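Local coordinates for putative fumarylacetoacetate hydrolase family protein (Yersinia pestis, PDB 3S52), which is a putative member of the fumarylacetoacetate hydrolase family whose own role is unassigned, folded as a mixed beta sheet with a smaller antiparallel sheet, at residues His7-Trp10 against Gln11-Leu15; Pro200-Ser203 against Gly204-Leu207. All blocks are in the same frame, centred on the assembly; numbering follows the deposited sequence.

Contact 1 (His7-Trp10 against Gln11-Leu15). With SO4 (sulfate ion), chain F.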
ATOM      1  N   HIS A   7       9.145   7.106  13.759  1.00 11.71           N
ATOM      2  CA  HIS A   7       8.138   7.236  14.808  1.00  7.82           C
ATOM      3  C   HIS A   7       8.691   8.084  15.925  1.00  9.25           C
ATOM      4  O   HIS A   7       9.864   7.979  16.247  1.00 14.69           O
ATOM      5  CB  HIS A   7       7.818   5.869  15.409  1.00 11.31           C
ATOM      6  CG  HIS A   7       7.162   4.910  14.462  1.00 16.45           C
ATOM      7  ND1 HIS A   7       5.991   5.203  13.799  1.00 14.54           N
ATOM      8  CD2 HIS A   7       7.489   3.643  14.112  1.00  5.95           C
ATOM      9  CE1 HIS A   7       5.625   4.159  13.076  1.00 13.86           C
ATOM     10  NE2 HIS A   7       6.521   3.201  13.243  1.00 14.43           N
ATOM     11  N   ARG A   8       7.837   8.887  16.545  1.00 13.44           N
ATOM     12  CA  ARG A   8       8.255   9.743  17.639  1.00 16.01           C
ATOM     13  C   ARG A   8       7.192   9.807  18.726  1.00 13.58           C
ATOM     14  O   ARG A   8       6.010   9.617  18.449  1.00 13.65           O
ATOM     15  CB  ARG A   8       8.579  11.145  17.112  1.00 16.50           C
ATOM     16  CG  ARG A   8       9.886  11.180  16.315  1.00 15.56           C
ATOM     17  CD  ARG A   8      10.249  12.577  15.847  1.00 19.85           C
ATOM     18  NE  ARG A   8      11.418  12.537  14.967  1.00 26.19           N
ATOM     19  CZ  ARG A   8      12.661  12.336  15.391  1.00 28.08           C
ATOM     20  NH1 ARG A   8      12.906  12.165  16.687  1.00 25.94           N
ATOM     21  NH2 ARG A   8      13.665  12.301  14.525  1.00 31.00           N
ATOM     22  N   ASP A   9       7.593  10.081  19.966  1.00 10.54           N
ATOM     23  CA  ASP A   9       6.567  10.350  20.970  1.00  9.92           C
ATOM     24  C   ASP A   9       6.089  11.806  20.903  1.00 14.12           C
ATOM     25  O   ASP A   9       6.596  12.597  20.099  1.00 12.75           O
ATOM     26  CB  ASP A   9       6.979   9.900  22.393  1.00 15.83           C
ATOM     27  CG  ASP A   9       8.146  10.701  22.975  1.00 26.05           C
ATOM     28  OD1 ASP A   9       8.490  11.762  22.421  1.00 20.67           O
ATOM     29  OD2 ASP A   9       8.702  10.271  24.020  1.00 23.49           O
ATOM     30  N   TRP A  10       5.103  12.161  21.725  1.00 16.54           N
ATOM     31  CA  TRP A  10       4.555  13.514  21.661  1.00 23.87           C
ATOM     32  C   TRP A  10       5.645  14.566  21.859  1.00 26.01           C
ATOM     33  O   TRP A  10       5.605  15.634  21.257  1.00 29.28           O
ATOM     34  CB  TRP A  10       3.419  13.736  22.678  1.00 26.95           C
ATOM     35  CG  TRP A  10       2.590  14.942  22.304  1.00 21.90           C
ATOM     36  CD1 TRP A  10       2.709  16.217  22.791  1.00 22.69           C
ATOM     37  CD2 TRP A  10       1.547  14.977  21.329  1.00 14.46           C
ATOM     38  NE1 TRP A  10       1.790  17.038  22.179  1.00 22.64           N
ATOM     39  CE2 TRP A  10       1.070  16.298  21.274  1.00 21.18           C
ATOM     40  CE3 TRP A  10       0.969  14.014  20.493  1.00 15.68           C
ATOM     41  CZ2 TRP A  10       0.042  16.679  20.411  1.00 16.28           C
ATOM     42  CZ3 TRP A  10      -0.044  14.387  19.654  1.00  9.56           C
ATOM     43  CH2 TRP A  10      -0.505  15.710  19.619  1.00 13.66           C
ATOM     44  N   GLN A  11       6.618  14.253  22.707  1.00 25.34           N
ATOM     45  CA  GLN A  11       7.700  15.181  23.005  1.00 27.70           C
ATOM     46  C   GLN A  11       8.728  15.300  21.891  1.00 30.80           C
ATOM     47  O   GLN A  11       9.580  16.189  21.929  1.00 34.58           O
ATOM     48  CB  GLN A  11       8.416  14.769  24.290  1.00 32.30           C
ATOM     49  CG  GLN A  11       7.652  15.094  25.545  1.00 35.75           C
ATOM     50  CD  GLN A  11       6.344  14.349  25.634  1.00 42.50           C
ATOM     51  OE1 GLN A  11       6.309  13.119  25.559  1.00 50.37           O
ATOM     52  NE2 GLN A  11       5.256  15.090  25.791  1.00 37.88           N
ATOM     53  N   GLY A  12       8.677  14.395  20.919  1.00 15.77           N
ATOM     54  CA  GLY A  12       9.629  14.439  19.822  1.00 13.95           C
ATOM     55  C   GLY A  12      10.728  13.404  19.930  1.00 19.49           C
ATOM     56  O   GLY A  12      11.596  13.325  19.070  1.00 23.74           O
ATOM     57  N   ALA A  13      10.691  12.596  20.985  1.00 17.71           N
ATOM     58  CA  ALA A  13      11.693  11.554  21.156  1.00 22.19           C
ATOM     59  C   ALA A  13      11.498  10.437  20.140  1.00 16.76           C
ATOM     60  O   ALA A  13      10.388   9.957  19.931  1.00 18.04           O
ATOM     61  CB  ALA A  13      11.640  10.982  22.580  1.00 23.46           C
ATOM     62  N   LEU A  14      12.592   9.995  19.543  1.00 13.74           N
ATOM     63  CA  LEU A  14      12.558   8.852  18.643  1.00 15.53           C
ATOM     64  C   LEU A  14      12.075   7.591  19.350  1.00 21.01           C
ATOM     65  O   LEU A  14      12.472   7.310  20.479  1.00 20.59           O
ATOM     66  CB  LEU A  14      13.951   8.599  18.071  1.00  8.98           C
ATOM     67  CG  LEU A  14      14.077   7.336  17.232  1.00 15.38           C
ATOM     68  CD1 LEU A  14      13.233   7.445  15.951  1.00 21.43           C
ATOM     69  CD2 LEU A  14      15.534   7.098  16.882  1.00 14.50           C
ATOM     70  N   LEU A  15      11.243   6.821  18.659  1.00 17.48           N
ATOM     71  CA  LEU A  15      10.754   5.536  19.148  1.00 15.53           C
ATOM     72  C   LEU A  15      11.424   4.458  18.324  1.00 17.19           C
ATOM     73  O   LEU A  15      11.859   4.711  17.202  1.00 15.88           O
ATOM     74  CB  LEU A  15       9.241   5.416  18.968  1.00 15.87           C
ATOM     75  CG  LEU A  15       8.370   6.406  19.736  1.00 16.52           C
ATOM     76  CD1 LEU A  15       6.889   6.127  19.434  1.00 14.34           C
ATOM     77  CD2 LEU A  15       8.660   6.312  21.228  1.00 20.75           C
TER
HETATM   78  S   SO4 F 220       0.605  19.934  24.393  1.00 54.36           S
HETATM   79  O1  SO4 F 220      -0.111  21.195  24.579  1.00 57.52           O
HETATM   80  O2  SO4 F 220       1.940  20.020  24.983  1.00 56.07           O
HETATM   81  O3  SO4 F 220      -0.154  18.877  25.056  1.00 52.63           O
HETATM   82  O4  SO4 F 220       0.744  19.668  22.965  1.00 50.55           O
HETATM   83  O   HOH W   1      11.009   4.807  14.284  1.00 31.92           O
HETATM   84  O   HOH W   2       4.267  10.796  24.205  1.00 19.88           O
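Asp9 and Gly12 close a type I beta turn at the tip of a small hairpin-like excursion near the N terminus, ahead of strand 21-26, in which Arg8 and Leu14 form a single beta bridge. Backbone bonds hold the two arms together. Gly12 N reaches Asp9 O at 2.9 Å to complete the turn. Asp9 N gives a bond of 2.8 Å to Ala13 O. Further along, Leu15 N donates to His7 O at 3.0 Å. A water accepts from His7 N and donates to Leu15 O where the arms part.

Two side chains add polar grips. The Asp9 carboxylate folds back over the turn: with CG set between the backbone N and the carbonyl carbon (chi1 67°), OD1 takes the N-H of Ala13 at 2.8 Å, met from above the carboxylate plane, while Ala13 CB lies against both oxygens. Arg8, extended from CG to NE, reaches across to the second arm, where NH1 donates to Gly12 O at 3.0 Å; the N-H...O angle of 137° marks a rather bent bond.

Apolar packing is gathered at the open end. Leu15 lays CG and CD1 over the Arg8 backbone, with its CB 3.9 Å from CB of His7. The His7 ring points into the body of the protein, where ND1 is hydrogen-bonded to Tyr5 OH and NE2 to Pro18 O.

The Trp10 side chain reaches from the turn to strand 131-138, touching Ser134 and Ile137, and forms a cation-pi pair with Lys214. Its NE1 donates to O4 of a sulfate ion, probably from the crystallisation liquor and also bound by Lys214 and Thr215; NE1 and O4 are 2.9 Å apart, with O4 near the indole plane.

Contact 2 (Pro200-Ser203 against Gly204-Leu207)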
ATOM      1  N   PRO A 200     -10.338  21.298   0.940  1.00 17.47           N
ATOM      2  CA  PRO A 200      -9.066  21.570   0.259  1.00 17.43           C
ATOM      3  C   PRO A 200      -8.110  22.387   1.121  1.00 20.37           C
ATOM      4  O   PRO A 200      -8.520  23.157   1.984  1.00 17.99           O
ATOM      5  CB  PRO A 200      -9.495  22.381  -0.969  1.00 18.15           C
ATOM      6  CG  PRO A 200     -10.748  23.068  -0.542  1.00 20.07           C
ATOM      7  CD  PRO A 200     -11.440  22.134   0.427  1.00 13.65           C
HETATM    8  N   MSE A 201      -6.825  22.196   0.884  1.00 20.32           N
HETATM    9  CA  MSE A 201      -5.806  23.025   1.498  1.00 25.78           C
HETATM   10  C   MSE A 201      -5.002  23.633   0.378  1.00 24.82           C
HETATM   11  O   MSE A 201      -4.984  23.096  -0.724  1.00 26.77           O
HETATM   12  CB  MSE A 201      -4.871  22.180   2.342  1.00 24.35           C
HETATM   13  CG  MSE A 201      -5.577  21.221   3.269  1.00 34.39           C
HETATM   14 SE   MSE A 201      -4.290  20.522   4.525  0.64 35.12          SE
HETATM   15  CE  MSE A 201      -3.162  19.603   3.252  1.00 26.87           C
ATOM     16  N   GLN A 202      -4.322  24.736   0.660  1.00 23.55           N
ATOM     17  CA  GLN A 202      -3.384  25.290  -0.312  1.00 26.71           C
ATOM     18  C   GLN A 202      -2.118  25.785   0.364  1.00 18.06           C
ATOM     19  O   GLN A 202      -2.069  25.973   1.583  1.00 17.24           O
ATOM     20  CB  GLN A 202      -4.018  26.395  -1.162  1.00 34.71           C
ATOM     21  CG  GLN A 202      -4.610  27.565  -0.384  1.00 50.01           C
ATOM     22  CD  GLN A 202      -5.272  28.605  -1.298  1.00 63.32           C
ATOM     23  OE1 GLN A 202      -5.829  28.270  -2.346  1.00 66.24           O
ATOM     24  NE2 GLN A 202      -5.216  29.868  -0.894  1.00 65.63           N
ATOM     25  N   SER A 203      -1.083  25.964  -0.444  1.00 16.45           N
ATOM     26  CA  SER A 203       0.179  26.464   0.044  1.00 21.76           C
ATOM     27  C   SER A 203      -0.044  27.757   0.839  1.00 23.10           C
ATOM     28  O   SER A 203      -0.744  28.665   0.392  1.00 24.81           O
ATOM     29  CB  SER A 203       1.125  26.695  -1.135  1.00 24.74           C
ATOM     30  OG  SER A 203       2.460  26.747  -0.680  1.00 31.27           O
ATOM     31  N   GLY A 204       0.528  27.825   2.035  1.00 19.63           N
ATOM     32  CA  GLY A 204       0.406  29.020   2.861  1.00 19.60           C
ATOM     33  C   GLY A 204      -0.598  28.892   4.000  1.00 14.84           C
ATOM     34  O   GLY A 204      -0.613  29.714   4.903  1.00 21.38           O
ATOM     35  N   ASP A 205      -1.444  27.869   3.965  1.00 13.93           N
ATOM     36  CA  ASP A 205      -2.409  27.674   5.044  1.00 15.14           C
ATOM     37  C   ASP A 205      -1.686  27.318   6.330  1.00 17.94           C
ATOM     38  O   ASP A 205      -0.669  26.624   6.307  1.00 14.06           O
ATOM     39  CB  ASP A 205      -3.388  26.553   4.723  1.00 20.59           C
ATOM     40  CG  ASP A 205      -4.410  26.943   3.665  1.00 28.29           C
ATOM     41  OD1 ASP A 205      -4.541  28.143   3.333  1.00 28.38           O
ATOM     42  OD2 ASP A 205      -5.099  26.026   3.182  1.00 29.83           O
HETATM   43  N   MSE A 206      -2.218  27.812   7.442  1.00 13.78           N
HETATM   44  CA  MSE A 206      -1.741  27.457   8.768  1.00 18.06           C
HETATM   45  C   MSE A 206      -2.702  26.454   9.382  1.00 15.13           C
HETATM   46  O   MSE A 206      -3.917  26.661   9.385  1.00 20.73           O
HETATM   47  CB  MSE A 206      -1.698  28.690   9.657  1.00 14.43           C
HETATM   48  CG  MSE A 206      -0.466  29.552   9.491  1.00 38.77           C
HETATM   49 SE   MSE A 206      -0.642  31.150  10.591  0.56 42.26          SE
HETATM   50  CE  MSE A 206      -1.345  30.355  12.224  1.00 46.95           C
ATOM     51  N   LEU A 207      -2.154  25.375   9.918  1.00 17.30           N
ATOM     52  CA  LEU A 207      -2.971  24.336  10.504  1.00 17.13           C
ATOM     53  C   LEU A 207      -2.760  24.276  12.002  1.00 15.53           C
ATOM     54  O   LEU A 207      -1.626  24.307  12.475  1.00 17.20           O
ATOM     55  CB  LEU A 207      -2.604  22.988   9.898  1.00 18.39           C
ATOM     56  CG  LEU A 207      -3.289  22.574   8.601  1.00 25.11           C
ATOM     57  CD1 LEU A 207      -3.119  23.646   7.538  1.00 25.74           C
ATOM     58  CD2 LEU A 207      -2.738  21.231   8.134  1.00 31.29           C
TER
HETATM   59  O   HOH W   3      -7.702  25.871   2.553  1.00 33.51           O
HETATM   60  O   HOH W   4      -2.714  30.203   2.020  1.00 30.68           O
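This is a local turn contact, a type II beta turn from Gln202 to Asp205 that carries the chain out of strand 199-201 of the large mixed sheet and into strand 206-211 of the smaller antiparallel one. The backbone bond that closes it runs from Asp205 N to Gln202 O, 3.1 Å apart. Gly204 takes the third position with a positive phi of 103°, as is common at that place in a type II turn.

The Asp205 carboxylate supplies the second clasp. Its CG stands beside its own backbone N, anti to the carbonyl carbon (chi1 -73°), which swings the acid back across the mouth of the turn. OD2 there receives the N-H of Gln202 at 2.9 Å in a nearly straight bond (168°), entering from above the carboxylate plane. The same OD2 accepts from a water that also donates to Pro200 O, so the link extends two residues back, to Pro200. OD1 takes a second water, shared with Ser203 O, and the side-chain amide of Asn155. Both oxygens of this buried acid are therefore supplied with donors. The Gln202 side chain crosses the acid at about a right angle, bringing CG to 3.8 Å from Asp205 OD1.

Beneath the polar turn, Met201, a selenomethionine, and Leu207 lie roughly perpendicular to one another, the SE atom of Met201 lying 4.0 Å from Leu207 CD2. This pair sits between the sheets: Met201 also packs on Ile63 and on Leu105 of strand 96-107, while Leu207 touches Leu103 of that same strand, Leu152 and Ile154 of strand 149-154, and Thr218 of strand 214-219.

Overall arrangement
From the N terminus the chain first makes contact 1, which closes its short loop before strand 21-26 begins and sets that excursion against strands 70-80 and 131-138 of the mixed sheet. Most of the fold follows before contact 2 closes another short loop, late in the chain, at the passage from strand 199-201 to strand 206-211. The two are in series, neither enclosing nor crossing the other. The centres of contact 1 and contact 2 are about 25 Å apart. The nearest atoms of contact 1 and contact 2 are about 11 Å apart. Strand 214-219 offers an indirect link: Lys214 meets Trp10 of contact 1, whereas Thr218 and Arg219 touch residues of contact 2.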